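Local coordinates for m3DLH protein (Halieaceae bacterium, PDB 7JKA) that is a dienelactone hydrolase family protein that probably hydrolyses lactone or related ester substrates and may also have phosphotriesterase activity, at residues 29-34 with 57-62. Numbering follows the deposited sequence.
Sequences VGELHW and HARERA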
# COMPACT_ATOMS: atom_id res chain seq x y z
N VAL A 29 4.42 9.84 -11.93
CA VAL A 29 5.71 9.24 -12.27
C VAL A 29 6.00 8.19 -11.22
O VAL A 29 6.33 8.54 -10.08
CB VAL A 29 6.83 10.28 -12.35
CG1 VAL A 29 8.09 9.63 -12.86
CG2 VAL A 29 6.41 11.46 -13.25
N GLY A 30 5.85 6.92 -11.59
CA GLY A 30 6.14 5.81 -10.72
C GLY A 30 7.39 5.08 -11.17
O GLY A 30 8.14 5.54 -12.04
N GLU A 31 7.61 3.93 -10.56
CA GLU A 31 8.80 3.15 -10.84
C GLU A 31 8.46 1.67 -10.76
O GLU A 31 7.96 1.20 -9.72
CB GLU A 31 9.93 3.53 -9.87
CG GLU A 31 11.28 2.95 -10.23
CD GLU A 31 12.38 3.51 -9.35
OE1 GLU A 31 12.51 3.07 -8.21
OE2 GLU A 31 13.11 4.42 -9.80
N LEU A 32 8.70 0.93 -11.84
CA LEU A 32 8.45 -0.50 -11.89
C LEU A 32 9.75 -1.23 -11.58
O LEU A 32 10.79 -0.90 -12.16
CB LEU A 32 7.92 -0.96 -13.25
CG LEU A 32 7.54 -2.45 -13.31
CD1 LEU A 32 6.15 -2.67 -12.68
CD2 LEU A 32 7.60 -3.03 -14.71
N HIS A 33 9.69 -2.19 -10.66
CA HIS A 33 10.80 -3.08 -10.33
C HIS A 33 10.43 -4.50 -10.70
O HIS A 33 9.32 -4.95 -10.43
CB HIS A 33 11.13 -3.00 -8.83
CG HIS A 33 11.70 -1.68 -8.42
ND1 HIS A 33 13.00 -1.54 -7.98
CD2 HIS A 33 11.15 -0.44 -8.40
CE1 HIS A 33 13.23 -0.26 -7.73
NE2 HIS A 33 12.12 0.42 -7.95
N TRP A 34 11.35 -5.21 -11.34
CA TRP A 34 11.06 -6.57 -11.75
C TRP A 34 12.38 -7.33 -11.85
O TRP A 34 13.45 -6.72 -11.91
CB TRP A 34 10.26 -6.62 -13.06
CG TRP A 34 11.07 -6.36 -14.29
CD1 TRP A 34 11.54 -7.31 -15.16
CD2 TRP A 34 11.53 -5.09 -14.81
NE1 TRP A 34 12.26 -6.72 -16.17
CE2 TRP A 34 12.27 -5.36 -15.98
CE3 TRP A 34 11.39 -3.76 -14.39
CZ2 TRP A 34 12.87 -4.36 -16.74
CZ3 TRP A 34 12.01 -2.76 -15.15
CH2 TRP A 34 12.72 -3.07 -16.31
N HIS A 57 12.19 4.69 0.58
CA HIS A 57 11.59 3.59 1.33
C HIS A 57 10.68 2.76 0.44
O HIS A 57 10.78 1.53 0.40
CB HIS A 57 10.84 4.17 2.53
CG HIS A 57 10.06 3.17 3.31
ND1 HIS A 57 8.78 2.81 2.97
CD2 HIS A 57 10.36 2.47 4.43
CE1 HIS A 57 8.33 1.92 3.84
NE2 HIS A 57 9.27 1.70 4.74
N ALA A 58 9.82 3.41 -0.35
CA ALA A 58 8.91 2.66 -1.21
C ALA A 58 9.65 1.98 -2.35
O ALA A 58 9.30 0.85 -2.74
CB ALA A 58 7.84 3.60 -1.76
N ARG A 59 10.64 2.66 -2.93
CA ARG A 59 11.44 2.03 -3.98
C ARG A 59 12.11 0.76 -3.47
O ARG A 59 12.17 -0.25 -4.19
CB ARG A 59 12.49 3.01 -4.50
CG ARG A 59 11.94 4.28 -5.15
CD ARG A 59 13.11 5.15 -5.63
NE ARG A 59 12.62 6.32 -6.33
CZ ARG A 59 12.54 7.54 -5.81
NH1 ARG A 59 12.98 7.78 -4.58
NH2 ARG A 59 12.05 8.53 -6.55
N GLU A 60 12.64 0.81 -2.25
CA GLU A 60 13.30 -0.36 -1.70
C GLU A 60 12.31 -1.50 -1.49
O GLU A 60 12.63 -2.66 -1.73
CB GLU A 60 14.01 0.01 -0.40
CG GLU A 60 14.54 -1.17 0.39
CD GLU A 60 15.65 -1.94 -0.31
OE1 GLU A 60 16.18 -1.45 -1.34
OE2 GLU A 60 15.98 -3.04 0.19
N ARG A 61 11.07 -1.20 -1.07
CA ARG A 61 10.11 -2.28 -0.91
C ARG A 61 9.73 -2.88 -2.27
O ARG A 61 9.56 -4.09 -2.40
CB ARG A 61 8.88 -1.79 -0.15
CG ARG A 61 9.21 -1.17 1.19
CD ARG A 61 9.99 -2.16 2.03
NE ARG A 61 10.39 -1.74 3.38
CZ ARG A 61 11.37 -0.87 3.66
NH1 ARG A 61 12.00 -0.23 2.67
NH2 ARG A 61 11.71 -0.62 4.92
N ALA A 62 9.60 -2.04 -3.30
CA ALA A 62 9.34 -2.58 -4.64
C ALA A 62 10.51 -3.44 -5.09
O ALA A 62 10.32 -4.51 -5.69
CB ALA A 62 9.11 -1.43 -5.63
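Glu31 and His33 on strand 27-35 pack against Arg59 and Ala62 of helix 56-67 in a partly buried helix-on-sheet contact near one margin of the central sheet. The strand and helix segments run at 27° to each other, their axes 8.7 Å apart at closest approach, and no hydrogen bond joins them. The small methyl of Ala62 suits this spacing: it lets the helix settle on the His33 ring, which it meets obliquely, with CB of Ala62 3.6 Å from CD2 of His33. Over one face of the same ring, toward its rim, lies the backbone O of Arg59, 3.7 Å from CE1 of His33. A hydrogen bond within the strand helps fix the ring's rotation: NE2 of His33 donates to OE1 of Glu31 over 2.7 Å, approaching on the anti side but 33° out of the carboxylate plane. With CG anti to the backbone N (chi1 -170°) and the chain extended beyond it, Glu31 carries its carboxylate across to the ring and to Arg59. OE1 also rests on the aliphatic part of Arg59, 3.3 Å from CG, where the two side chains cross at about a right angle. It lies at the guanidinium edge, but the salt bridge to NE of Arg59 is long, at 3.8 Å; Asp56 is the stronger partner of this arginine, through NH1. An alanine in place of His33 would probably leave OE1 of Glu31 without its imidazole donor and open a gap beneath Ala62. On the strand's two edges, backbone hydrogen bonds tie His33 to Ala72 and Leu32 to Arg17. Helix 56-67, laid over the sheet and joining strand 42-48 to its parallel neighbour 71-74, forms a beta-alpha-beta crossover, characteristic of the alpha/beta-hydrolase fold, to which dienelactone hydrolases belong.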